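Local coordinates for protein nicotinate phosphoribosyltransferase (Saccharomyces cerevisiae, PDB 1VLP) that catalyses the ATP-dependent formation of nicotinate ribonucleotide from nicotinate and phosphoribosyl pyrophosphate, the first step in making NAD from nicotinic acid, at residues D256-N261 / E422-T427; W246-A251 / T282-T287; G397-K402 / M411-T416. All coordinates share one frame; numbering follows the deposited sequence.

Interaction 1: D256-N261 / E422-T427; sequences DYLHAN and EELGYT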
ATOM      1  N   ASP A 256     -18.133 -16.215  -3.903  1.00 10.67           N
ATOM      2  CA  ASP A 256     -17.756 -17.344  -3.087  1.00 10.68           C
ATOM      3  C   ASP A 256     -16.779 -16.843  -2.007  1.00  9.07           C
ATOM      4  O   ASP A 256     -15.537 -16.904  -2.180  1.00  8.60           O
ATOM      5  CB  ASP A 256     -17.087 -18.449  -3.920  1.00 11.10           C
ATOM      6  CG  ASP A 256     -16.960 -19.762  -3.139  1.00 20.25           C
ATOM      7  OD1 ASP A 256     -17.104 -19.764  -1.884  1.00 11.34           O
ATOM      8  OD2 ASP A 256     -16.759 -20.807  -3.788  1.00 24.09           O
ATOM      9  N   TYR A 257     -17.338 -16.364  -0.889  1.00  5.30           N
ATOM     10  CA  TYR A 257     -16.507 -15.883   0.192  1.00  4.93           C
ATOM     11  C   TYR A 257     -15.999 -17.052   0.995  1.00  5.79           C
ATOM     12  O   TYR A 257     -14.899 -16.980   1.522  1.00  5.45           O
ATOM     13  CB  TYR A 257     -17.249 -14.896   1.093  1.00  5.88           C
ATOM     14  CG  TYR A 257     -17.414 -13.549   0.432  1.00  2.73           C
ATOM     15  CD1 TYR A 257     -18.415 -13.341  -0.526  1.00  8.56           C
ATOM     16  CD2 TYR A 257     -16.551 -12.491   0.733  1.00  4.31           C
ATOM     17  CE1 TYR A 257     -18.556 -12.097  -1.126  1.00  5.62           C
ATOM     18  CE2 TYR A 257     -16.678 -11.273   0.140  1.00  3.78           C
ATOM     19  CZ  TYR A 257     -17.690 -11.072  -0.783  1.00  4.67           C
ATOM     20  OH  TYR A 257     -17.793  -9.849  -1.386  1.00  4.55           O
ATOM     21  N   LEU A 258     -16.803 -18.110   1.068  1.00  7.48           N
ATOM     22  CA  LEU A 258     -16.446 -19.316   1.856  1.00 11.74           C
ATOM     23  C   LEU A 258     -15.082 -19.884   1.408  1.00  8.74           C
ATOM     24  O   LEU A 258     -14.326 -20.367   2.230  1.00  8.20           O
ATOM     25  CB  LEU A 258     -17.536 -20.382   1.733  1.00 15.96           C
ATOM     26  CG  LEU A 258     -17.437 -21.598   2.667  1.00 19.26           C
ATOM     27  CD1 LEU A 258     -17.541 -21.166   4.129  1.00 18.09           C
ATOM     28  CD2 LEU A 258     -18.516 -22.616   2.335  1.00 15.66           C
ATOM     29  N   HIS A 259     -14.781 -19.827   0.115  1.00  7.47           N
ATOM     30  CA  HIS A 259     -13.522 -20.371  -0.379  1.00  7.19           C
ATOM     31  C   HIS A 259     -12.524 -19.344  -0.877  1.00  6.45           C
ATOM     32  O   HIS A 259     -11.521 -19.715  -1.462  1.00  8.17           O
ATOM     33  CB  HIS A 259     -13.798 -21.390  -1.478  1.00 10.31           C
ATOM     34  CG  HIS A 259     -14.764 -22.454  -1.070  1.00 13.38           C
ATOM     35  ND1 HIS A 259     -16.018 -22.572  -1.627  1.00 17.56           N
ATOM     36  CD2 HIS A 259     -14.665 -23.440  -0.147  1.00 14.87           C
ATOM     37  CE1 HIS A 259     -16.642 -23.603  -1.079  1.00 24.61           C
ATOM     38  NE2 HIS A 259     -15.845 -24.143  -0.175  1.00 14.85           N
ATOM     39  N   ALA A 260     -12.789 -18.058  -0.644  1.00  5.18           N
ATOM     40  CA  ALA A 260     -11.991 -16.972  -1.233  1.00  4.10           C
ATOM     41  C   ALA A 260     -10.539 -16.930  -0.710  1.00  4.19           C
ATOM     42  O   ALA A 260      -9.623 -16.745  -1.500  1.00  2.75           O
ATOM     43  CB  ALA A 260     -12.653 -15.651  -0.984  1.00  2.71           C
ATOM     44  N   ASN A 261     -10.320 -17.135   0.590  1.00  2.61           N
ATOM     45  CA  ASN A 261      -8.943 -17.091   1.107  1.00  2.27           C
ATOM     46  C   ASN A 261      -8.067 -18.167   0.450  1.00  3.77           C
ATOM     47  O   ASN A 261      -6.996 -17.872  -0.056  1.00  4.01           O
ATOM     48  CB  ASN A 261      -8.901 -17.116   2.625  1.00  4.51           C
ATOM     49  CG  ASN A 261      -8.983 -15.720   3.236  1.00  2.48           C
ATOM     50  OD1 ASN A 261      -8.267 -14.814   2.814  1.00  3.27           O
ATOM     51  ND2 ASN A 261      -9.815 -15.563   4.255  1.00  3.94           N
ATOM     52  N   GLU A 422     -22.094 -13.905   8.237  1.00 13.26           N
ATOM     53  CA  GLU A 422     -22.934 -15.078   8.470  1.00 14.96           C
ATOM     54  C   GLU A 422     -22.353 -16.299   7.771  1.00 12.82           C
ATOM     55  O   GLU A 422     -22.130 -17.323   8.427  1.00 10.88           O
ATOM     56  CB  GLU A 422     -24.356 -14.796   7.990  1.00 13.90           C
ATOM     57  CG  GLU A 422     -25.057 -13.732   8.839  1.00 21.21           C
ATOM     58  CD  GLU A 422     -26.431 -13.280   8.309  1.00 25.78           C
ATOM     59  OE1 GLU A 422     -26.870 -13.739   7.214  1.00 31.73           O
ATOM     60  OE2 GLU A 422     -27.064 -12.442   9.009  1.00 37.17           O
ATOM     61  N   GLU A 423     -22.051 -16.161   6.470  1.00  9.29           N
ATOM     62  CA  GLU A 423     -21.475 -17.249   5.653  1.00  9.68           C
ATOM     63  C   GLU A 423     -20.153 -17.765   6.221  1.00 11.79           C
ATOM     64  O   GLU A 423     -19.887 -18.972   6.163  1.00 14.38           O
ATOM     65  CB  GLU A 423     -21.338 -16.842   4.190  1.00  8.41           C
ATOM     66  CG  GLU A 423     -22.675 -16.642   3.442  1.00 18.18           C
ATOM     67  CD  GLU A 423     -22.543 -15.908   2.110  1.00 17.95           C
ATOM     68  OE1 GLU A 423     -21.390 -15.721   1.614  1.00 23.86           O
ATOM     69  OE2 GLU A 423     -23.602 -15.510   1.551  1.00 16.83           O
ATOM     70  N   LEU A 424     -19.358 -16.876   6.806  1.00 10.01           N
ATOM     71  CA  LEU A 424     -18.053 -17.240   7.395  1.00 10.35           C
ATOM     72  C   LEU A 424     -18.129 -17.621   8.869  1.00 13.07           C
ATOM     73  O   LEU A 424     -17.102 -17.899   9.506  1.00 11.46           O
ATOM     74  CB  LEU A 424     -17.039 -16.093   7.204  1.00  5.84           C
ATOM     75  CG  LEU A 424     -16.831 -15.799   5.715  1.00  8.06           C
ATOM     76  CD1 LEU A 424     -15.729 -14.807   5.501  1.00  9.74           C
ATOM     77  CD2 LEU A 424     -16.621 -17.093   4.890  1.00  8.90           C
ATOM     78  N   GLY A 425     -19.348 -17.673   9.395  1.00 13.22           N
ATOM     79  CA  GLY A 425     -19.548 -18.102  10.772  1.00 15.39           C
ATOM     80  C   GLY A 425     -19.181 -17.145  11.882  1.00 17.30           C
ATOM     81  O   GLY A 425     -19.111 -17.548  13.040  1.00 16.88           O
ATOM     82  N   TYR A 426     -18.967 -15.867  11.593  1.00 18.94           N
ATOM     83  CA  TYR A 426     -18.774 -14.909  12.704  1.00 19.04           C
ATOM     84  C   TYR A 426     -20.093 -14.590  13.407  1.00 22.32           C
ATOM     85  O   TYR A 426     -20.107 -14.173  14.568  1.00 24.21           O
ATOM     86  CB  TYR A 426     -18.155 -13.610  12.230  1.00 18.58           C
ATOM     87  CG  TYR A 426     -16.818 -13.801  11.627  1.00 15.63           C
ATOM     88  CD1 TYR A 426     -15.771 -14.282  12.392  1.00 13.24           C
ATOM     89  CD2 TYR A 426     -16.588 -13.513  10.288  1.00 16.95           C
ATOM     90  CE1 TYR A 426     -14.501 -14.478  11.834  1.00 19.57           C
ATOM     91  CE2 TYR A 426     -15.325 -13.721   9.708  1.00 14.22           C
ATOM     92  CZ  TYR A 426     -14.279 -14.194  10.494  1.00 11.41           C
ATOM     93  OH  TYR A 426     -13.023 -14.380   9.964  1.00  7.00           O
ATOM     94  N   THR A 427     -21.195 -14.798  12.690  1.00 23.69           N
ATOM     95  CA  THR A 427     -22.504 -14.316  13.104  1.00 27.85           C
ATOM     96  C   THR A 427     -23.560 -15.298  12.622  1.00 28.52           C
ATOM     97  O   THR A 427     -23.221 -16.403  12.186  1.00 30.16           O
ATOM     98  CB  THR A 427     -22.774 -12.917  12.490  1.00 26.79           C
ATOM     99  OG1 THR A 427     -21.731 -12.019  12.889  1.00 31.29           O
ATOM    100  CG2 THR A 427     -24.110 -12.378  12.954  1.00 34.34           C
TER
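Leu424 pushes one methyl, CD2, into the turn that leads into helix 260-272. CD2 sits 3.8 Å from Leu258 CA and equally close to the carbonyl oxygen of Tyr257, so it meets backbone as much as side chain. Leu258 answers from the outer side: its CG lies anti to the backbone N (chi1 -170°), which carries CD1 over to the end of helix 414-423, 3.8 Å from Glu423 O and 4.2 Å from Leu424 CD2. Glu423 only brushes past Tyr257, OE1 standing 4.3 Å from CB; its other oxygen, OE2, is in a salt bridge with Arg419. Each backbone is fixed by its own helix end. Gly425, with positive phi, closes helix 414-423 in a Schellman motif. Across from it Asp256 OD1 accepts from His259 N, the N-cap residue, at 3.1 Å, an Asx motif, while His259 ND1 gives a nearly straight bond (169°) to the syn side of Asp256 OD2, in the ring plane. Leu258 CG lies above one face of that ring, toward its rim. The contact itself is thus purely van der Waals, a small join of methyls against carbonyls and each other, its shape probably set by polar bonds within each partner.

Interaction 2: W246-A251 / T282-T287; sequences WVMGVA and TDTFGT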
ATOM      1  N   TRP A 246      -6.644  -8.077  -3.645  1.00  2.64           N
ATOM      2  CA  TRP A 246      -6.556  -9.412  -4.212  1.00  3.29           C
ATOM      3  C   TRP A 246      -7.633 -10.319  -3.720  1.00  3.92           C
ATOM      4  O   TRP A 246      -8.444 -10.776  -4.523  1.00  2.00           O
ATOM      5  CB  TRP A 246      -5.155 -10.014  -3.996  1.00  7.45           C
ATOM      6  CG  TRP A 246      -4.984 -11.327  -4.654  1.00  3.01           C
ATOM      7  CD1 TRP A 246      -4.709 -12.510  -4.028  1.00  8.45           C
ATOM      8  CD2 TRP A 246      -5.033 -11.623  -6.059  1.00  5.85           C
ATOM      9  NE1 TRP A 246      -4.608 -13.502  -4.942  1.00  4.63           N
ATOM     10  CE2 TRP A 246      -4.795 -13.007  -6.194  1.00  6.26           C
ATOM     11  CE3 TRP A 246      -5.260 -10.856  -7.223  1.00  4.61           C
ATOM     12  CZ2 TRP A 246      -4.787 -13.654  -7.441  1.00  9.83           C
ATOM     13  CZ3 TRP A 246      -5.249 -11.494  -8.450  1.00  6.80           C
ATOM     14  CH2 TRP A 246      -5.015 -12.861  -8.555  1.00  6.11           C
ATOM     15  N   VAL A 247      -7.691 -10.636  -2.423  1.00  3.00           N
ATOM     16  CA  VAL A 247      -8.764 -11.574  -2.004  1.00  4.85           C
ATOM     17  C   VAL A 247     -10.165 -10.965  -2.130  1.00  2.13           C
ATOM     18  O   VAL A 247     -11.102 -11.696  -2.359  1.00  3.68           O
ATOM     19  CB  VAL A 247      -8.566 -12.264  -0.603  1.00  8.05           C
ATOM     20  CG1 VAL A 247      -8.725 -11.312   0.517  1.00 11.32           C
ATOM     21  CG2 VAL A 247      -9.562 -13.484  -0.450  1.00  5.80           C
HETATM   22  N   MSE A 248     -10.286  -9.655  -1.941  1.00  3.26           N
HETATM   23  CA  MSE A 248     -11.591  -8.918  -2.147  1.00  4.12           C
HETATM   24  C   MSE A 248     -12.065  -9.147  -3.556  1.00  4.48           C
HETATM   25  O   MSE A 248     -13.219  -9.527  -3.757  1.00  4.44           O
HETATM   26  CB  MSE A 248     -11.428  -7.436  -1.852  1.00  2.77           C
HETATM   27  CG  MSE A 248     -11.115  -7.069  -0.417  1.00  4.89           C
HETATM   28 SE   MSE A 248     -10.745  -5.173  -0.254  1.00 13.49          SE
HETATM   29  CE  MSE A 248     -12.494  -4.455  -0.727  1.00  7.28           C
ATOM     30  N   GLY A 249     -11.187  -8.980  -4.565  1.00  2.54           N
ATOM     31  CA  GLY A 249     -11.587  -9.235  -5.951  1.00  5.67           C
ATOM     32  C   GLY A 249     -11.922 -10.684  -6.229  1.00  3.89           C
ATOM     33  O   GLY A 249     -12.921 -11.005  -6.847  1.00  6.17           O
ATOM     34  N   VAL A 250     -11.076 -11.611  -5.752  1.00  6.48           N
ATOM     35  CA  VAL A 250     -11.342 -13.043  -5.874  1.00  3.67           C
ATOM     36  C   VAL A 250     -12.705 -13.443  -5.321  1.00  5.44           C
ATOM     37  O   VAL A 250     -13.464 -14.163  -5.974  1.00  6.03           O
ATOM     38  CB  VAL A 250     -10.185 -13.933  -5.243  1.00  5.67           C
ATOM     39  CG1 VAL A 250     -10.564 -15.372  -5.184  1.00  9.57           C
ATOM     40  CG2 VAL A 250      -8.883 -13.735  -6.049  1.00  5.16           C
ATOM     41  N   ALA A 251     -13.048 -12.941  -4.154  1.00  2.66           N
ATOM     42  CA  ALA A 251     -14.363 -13.209  -3.554  1.00  4.11           C
ATOM     43  C   ALA A 251     -15.520 -12.609  -4.350  1.00  4.80           C
ATOM     44  O   ALA A 251     -16.530 -13.268  -4.552  1.00  6.26           O
ATOM     45  CB  ALA A 251     -14.400 -12.708  -2.124  1.00  6.26           C
ATOM     46  N   THR A 282      -3.902 -11.727   6.347  1.00  6.41           N
ATOM     47  CA  THR A 282      -4.878 -12.640   6.943  1.00  3.57           C
ATOM     48  C   THR A 282      -6.226 -12.045   7.329  1.00  3.34           C
ATOM     49  O   THR A 282      -7.173 -12.804   7.592  1.00  4.96           O
ATOM     50  CB  THR A 282      -4.271 -13.317   8.206  1.00  5.76           C
ATOM     51  OG1 THR A 282      -4.129 -12.348   9.232  1.00  7.17           O
ATOM     52  CG2 THR A 282      -2.868 -13.881   7.927  1.00  4.59           C
ATOM     53  N   ASP A 283      -6.307 -10.707   7.438  1.00  5.99           N
ATOM     54  CA  ASP A 283      -7.444 -10.042   8.107  1.00  6.84           C
ATOM     55  C   ASP A 283      -8.601  -9.585   7.198  1.00  4.84           C
ATOM     56  O   ASP A 283      -9.630  -9.121   7.691  1.00  4.16           O
ATOM     57  CB  ASP A 283      -6.977  -8.836   8.912  1.00  7.56           C
ATOM     58  CG  ASP A 283      -6.397  -7.713   8.039  1.00 11.26           C
ATOM     59  OD1 ASP A 283      -5.520  -8.011   7.199  1.00 11.21           O
ATOM     60  OD2 ASP A 283      -6.785  -6.532   8.211  1.00 17.00           O
ATOM     61  N   THR A 284      -8.453  -9.788   5.898  1.00  4.86           N
ATOM     62  CA  THR A 284      -9.422  -9.225   4.928  1.00  6.93           C
ATOM     63  C   THR A 284     -10.870  -9.623   5.278  1.00  4.73           C
ATOM     64  O   THR A 284     -11.796  -8.759   5.285  1.00  6.51           O
ATOM     65  CB  THR A 284      -9.076  -9.650   3.526  1.00  7.66           C
ATOM     66  OG1 THR A 284      -7.684  -9.384   3.293  1.00  5.88           O
ATOM     67  CG2 THR A 284      -9.964  -8.875   2.483  1.00  8.26           C
ATOM     68  N   PHE A 285     -11.079 -10.912   5.517  1.00  5.02           N
ATOM     69  CA  PHE A 285     -12.375 -11.460   5.953  1.00  2.59           C
ATOM     70  C   PHE A 285     -12.259 -12.019   7.377  1.00  4.31           C
ATOM     71  O   PHE A 285     -12.963 -12.936   7.731  1.00  5.83           O
ATOM     72  CB  PHE A 285     -12.901 -12.523   4.991  1.00  3.64           C
ATOM     73  CG  PHE A 285     -13.100 -11.997   3.612  1.00  3.27           C
ATOM     74  CD1 PHE A 285     -13.676 -10.733   3.434  1.00  5.29           C
ATOM     75  CD2 PHE A 285     -12.652 -12.693   2.511  1.00  5.98           C
ATOM     76  CE1 PHE A 285     -13.793 -10.177   2.163  1.00  8.45           C
ATOM     77  CE2 PHE A 285     -12.789 -12.163   1.241  1.00 13.18           C
ATOM     78  CZ  PHE A 285     -13.348 -10.899   1.075  1.00  9.20           C
ATOM     79  N   GLY A 286     -11.337 -11.441   8.123  1.00  5.16           N
ATOM     80  CA  GLY A 286     -11.059 -11.799   9.506  1.00  5.91           C
ATOM     81  C   GLY A 286     -10.014 -12.896   9.559  1.00  5.97           C
ATOM     82  O   GLY A 286     -10.039 -13.827   8.783  1.00  2.84           O
ATOM     83  N   THR A 287      -9.050 -12.733  10.438  1.00  4.61           N
ATOM     84  CA  THR A 287      -7.973 -13.716  10.552  1.00  7.31           C
ATOM     85  C   THR A 287      -8.414 -15.173  10.857  1.00  5.41           C
ATOM     86  O   THR A 287      -7.836 -16.121  10.318  1.00  4.12           O
ATOM     87  CB  THR A 287      -6.916 -13.178  11.513  1.00  6.55           C
ATOM     88  OG1 THR A 287      -6.313 -12.023  10.922  1.00  7.48           O
ATOM     89  CG2 THR A 287      -5.856 -14.231  11.772  1.00 10.06           C
TER
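Phe285 reaches from the loop after strand 279-281 to the flank of helix 244-254, and the far atoms of its ring, CE2 and CZ, do the touching. From CB, which points at the helix, CG is set anti to the carbonyl carbon (chi1 -60°), sending the ring outward between Val247 and Ala251, residues one helical turn apart. One face carries Thr284 CG2, 4.0 Å above the plane and offset toward the CE1 and CZ rim. Phe285 CE2 comes within 3.9 Å of Val247 CG2 and 3.8 Å of Ala251 CB. At the tip, Phe285 CZ lies 4.2 Å from Met248 CA and also meets Ala251 CB, so the ring ends against helix backbone as well as side chains. Tyr257 packs edge-to-face with this same ring. The loop carries a type I turn from Asp283 to Gly286, closed by the bond from Gly286 N to Asp283 O, and Gly286 then takes the N-cap position of helix 287-291; strand 279-281 is an outermost strand of the parallel sheet in the TIM-barrel-like part of the enzyme. Thr284, inside the turn, makes the tighter fit: its CG2 is wedged between Val247 CG1, at a short 3.4 Å, and CG of the selenomethionine Met248, at 3.6 Å. Its hydroxyl, beside the backbone N, is hydrogen-bonded to ND1 of His244, probably the histidine that phosphorylates itself as in relatives, and unmodified here. Thr284 also lies about 8 Å, side chain to side chain, from Arg306, a probable nicotinate-binding residue.

Interaction 3: G397-K402 / M411-T416; sequences GNHAIK and MGDPAT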
ATOM      1  N   GLY A 397     -19.797  -5.869 -11.158  1.00  2.00           N
ATOM      2  CA  GLY A 397     -21.081  -5.400 -10.656  1.00  2.00           C
ATOM      3  C   GLY A 397     -21.398  -5.785  -9.226  1.00  2.40           C
ATOM      4  O   GLY A 397     -22.385  -5.271  -8.661  1.00  3.31           O
ATOM      5  N   ASN A 398     -20.575  -6.630  -8.623  1.00  2.00           N
ATOM      6  CA  ASN A 398     -20.798  -7.124  -7.260  1.00  2.00           C
ATOM      7  C   ASN A 398     -20.060  -6.251  -6.282  1.00  2.00           C
ATOM      8  O   ASN A 398     -19.005  -5.717  -6.585  1.00  4.15           O
ATOM      9  CB  ASN A 398     -20.280  -8.544  -7.097  1.00  2.00           C
ATOM     10  CG  ASN A 398     -20.994  -9.533  -7.968  1.00  2.00           C
ATOM     11  OD1 ASN A 398     -22.211  -9.471  -8.119  1.00  2.18           O
ATOM     12  ND2 ASN A 398     -20.269 -10.472  -8.524  1.00  3.22           N
ATOM     13  N   HIS A 399     -20.606  -6.099  -5.090  1.00  3.60           N
ATOM     14  CA  HIS A 399     -19.957  -5.286  -4.053  1.00  2.00           C
ATOM     15  C   HIS A 399     -18.639  -5.921  -3.583  1.00  2.95           C
ATOM     16  O   HIS A 399     -18.593  -7.134  -3.357  1.00  4.25           O
ATOM     17  CB  HIS A 399     -20.864  -5.188  -2.831  1.00  2.00           C
ATOM     18  CG  HIS A 399     -22.133  -4.440  -3.072  1.00  6.30           C
ATOM     19  ND1 HIS A 399     -22.149  -3.097  -3.372  1.00  9.29           N
ATOM     20  CD2 HIS A 399     -23.425  -4.850  -3.078  1.00  7.65           C
ATOM     21  CE1 HIS A 399     -23.408  -2.706  -3.533  1.00 10.84           C
ATOM     22  NE2 HIS A 399     -24.193  -3.754  -3.370  1.00 10.28           N
ATOM     23  N   ALA A 400     -17.610  -5.103  -3.393  1.00  2.00           N
ATOM     24  CA  ALA A 400     -16.333  -5.534  -2.821  1.00  2.95           C
ATOM     25  C   ALA A 400     -16.332  -5.064  -1.364  1.00  2.71           C
ATOM     26  O   ALA A 400     -16.693  -3.915  -1.093  1.00  4.86           O
ATOM     27  CB  ALA A 400     -15.171  -4.935  -3.562  1.00  8.66           C
ATOM     28  N   ILE A 401     -15.935  -5.937  -0.436  1.00  3.01           N
ATOM     29  CA  ILE A 401     -15.978  -5.594   1.006  1.00  5.94           C
ATOM     30  C   ILE A 401     -14.760  -6.086   1.744  1.00  7.28           C
ATOM     31  O   ILE A 401     -14.067  -6.977   1.273  1.00  3.25           O
ATOM     32  CB  ILE A 401     -17.214  -6.193   1.723  1.00  5.73           C
ATOM     33  CG1 ILE A 401     -17.200  -7.752   1.690  1.00  6.55           C
ATOM     34  CG2 ILE A 401     -18.483  -5.647   1.110  1.00  3.50           C
ATOM     35  CD1 ILE A 401     -17.851  -8.411   2.821  1.00  6.63           C
ATOM     36  N   LYS A 402     -14.538  -5.492   2.922  1.00  7.41           N
ATOM     37  CA  LYS A 402     -13.485  -5.888   3.822  1.00  7.74           C
ATOM     38  C   LYS A 402     -14.050  -5.940   5.238  1.00  8.90           C
ATOM     39  O   LYS A 402     -14.746  -4.996   5.693  1.00 10.94           O
ATOM     40  CB  LYS A 402     -12.316  -4.912   3.780  1.00  8.72           C
ATOM     41  CG  LYS A 402     -11.203  -5.348   4.693  1.00 11.19           C
ATOM     42  CD  LYS A 402      -9.908  -4.653   4.396  1.00 17.26           C
ATOM     43  CE  LYS A 402      -9.993  -3.218   4.684  1.00 19.11           C
ATOM     44  NZ  LYS A 402      -8.620  -2.729   4.986  1.00 20.41           N
HETATM   45  N   MSE A 411     -15.694  -2.423   5.801  0.50  8.40           N
HETATM   46  CA  MSE A 411     -15.664  -1.549   4.658  0.50 10.59           C
HETATM   47  C   MSE A 411     -16.562  -2.124   3.589  0.50  7.13           C
HETATM   48  O   MSE A 411     -16.456  -3.284   3.263  0.50  2.00           O
HETATM   49  CB  MSE A 411     -14.241  -1.427   4.117  0.50 11.05           C
HETATM   50  CG  MSE A 411     -14.145  -0.758   2.747  0.50 14.19           C
HETATM   51 SE   MSE A 411     -12.323  -0.848   1.921  0.50 18.99          SE
HETATM   52  CE  MSE A 411     -11.239  -0.141   3.543  0.50 20.81           C
ATOM     53  N   GLY A 412     -17.429  -1.283   3.042  1.00  7.37           N
ATOM     54  CA  GLY A 412     -18.303  -1.669   1.932  1.00  7.47           C
ATOM     55  C   GLY A 412     -19.777  -1.813   2.302  1.00  6.01           C
ATOM     56  O   GLY A 412     -20.241  -1.471   3.412  1.00  5.77           O
ATOM     57  N   ASP A 413     -20.517  -2.288   1.324  1.00  5.99           N
ATOM     58  CA  ASP A 413     -21.964  -2.407   1.389  1.00  6.45           C
ATOM     59  C   ASP A 413     -22.354  -3.165   2.646  1.00  8.48           C
ATOM     60  O   ASP A 413     -21.925  -4.309   2.803  1.00  6.57           O
ATOM     61  CB  ASP A 413     -22.476  -3.174   0.196  1.00  6.87           C
ATOM     62  CG  ASP A 413     -23.931  -3.342   0.227  1.00  7.63           C
ATOM     63  OD1 ASP A 413     -24.644  -2.320   0.141  1.00  8.83           O
ATOM     64  OD2 ASP A 413     -24.391  -4.503   0.343  1.00 11.66           O
ATOM     65  N   PRO A 414     -23.094  -2.511   3.579  1.00  8.53           N
ATOM     66  CA  PRO A 414     -23.521  -3.165   4.834  1.00  7.35           C
ATOM     67  C   PRO A 414     -24.235  -4.495   4.713  1.00  7.82           C
ATOM     68  O   PRO A 414     -23.980  -5.423   5.500  1.00  8.80           O
ATOM     69  CB  PRO A 414     -24.454  -2.126   5.466  1.00  9.54           C
ATOM     70  CG  PRO A 414     -23.921  -0.822   5.002  1.00 10.68           C
ATOM     71  CD  PRO A 414     -23.425  -1.067   3.584  1.00  7.94           C
ATOM     72  N   ALA A 415     -25.147  -4.594   3.761  1.00  7.33           N
ATOM     73  CA  ALA A 415     -25.915  -5.813   3.572  1.00  7.27           C
ATOM     74  C   ALA A 415     -24.972  -6.972   3.230  1.00  6.64           C
ATOM     75  O   ALA A 415     -25.130  -8.105   3.738  1.00  2.80           O
ATOM     76  CB  ALA A 415     -26.943  -5.616   2.452  1.00  6.82           C
ATOM     77  N   THR A 416     -24.000  -6.675   2.365  1.00  5.97           N
ATOM     78  CA  THR A 416     -23.038  -7.668   1.922  1.00  7.96           C
ATOM     79  C   THR A 416     -22.161  -8.092   3.084  1.00  7.48           C
ATOM     80  O   THR A 416     -21.888  -9.287   3.279  1.00  7.20           O
ATOM     81  CB  THR A 416     -22.190  -7.128   0.759  1.00  7.07           C
ATOM     82  OG1 THR A 416     -23.076  -6.758  -0.326  1.00  6.97           O
ATOM     83  CG2 THR A 416     -21.200  -8.152   0.279  1.00  6.63           C
TER
HETATM   84  O   HOH W   1     -19.231  -2.765  -1.129  1.00  6.41           O
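This is a mixed contact, a single antiparallel bridge at one end and a stacked ring and helix cap at the other, made where the chain running on from edge strand 398-399 meets the start of helix 414-423. Lys402 and Met411 form the bridge as a hydrogen-bonded pair: Lys402 N reaches Met411 O at 2.9 Å, and Met411 N returns a 2.7 Å bond to Lys402 O in the carbonyl plane. Next comes Gly412, where a side chain would run into Ile401 CG2 and Ala400 O. A water bridges the two chain segments here, donating a hydrogen bond to Ala400 O and accepting one from Asp413 N. Asp413 then lies flat on His399: its CB stands over the ring centre, 3.6 Å from the centroid, a CH-pi contact, and its carboxylate plane is only 8° from that of the ring. With CG anti to the backbone N (chi1 179°), OD2 is left to cap the helix, accepting from Thr416 N at 3.0 Å, above the carboxylate plane, and from Thr416 OG1 at 2.7 Å on the anti side. Thr416 CG2 turns instead to Ile401 CG2, 3.8 Å away. Replacing Asp413 by an alanine removes the carboxylate, which would probably leave Thr416 N and OG1 without their acceptor and strip the cover from the outer part of the imidazole. One carboxylate thus serves twice, its oxygen OD2 gripped by two donors while its plane packs on the ring, and its negative charge at the helix N-terminus would probably be stabilised by the helix dipole.

Interactions 2 and 3 both approach the probable nicotinate site, but only interaction 2 is fully buried, and its packing is all apolar; interaction 1, partly exposed like interaction 3, lies away from the site. Interactions 1 and 3 hold opposite ends of helix 414-423: interaction 3 its capped N-terminus, with backbone bonds, a water and a stacked carboxylate, and interaction 1 its C-terminus, mainly with methyl contacts. Tyr257 ties the set together, its CE2 3.5 Å from Phe285 CZ and its hydroxyl close to Ile401 CG1. Tyr426 OH, probably hydrogen-bonded to Phe285 O, joins 422-427 to the loop 282-287. Interaction 3 touches interaction 2 as well, where the Ile401 carbonyl oxygen packs against Met248 and Phe285.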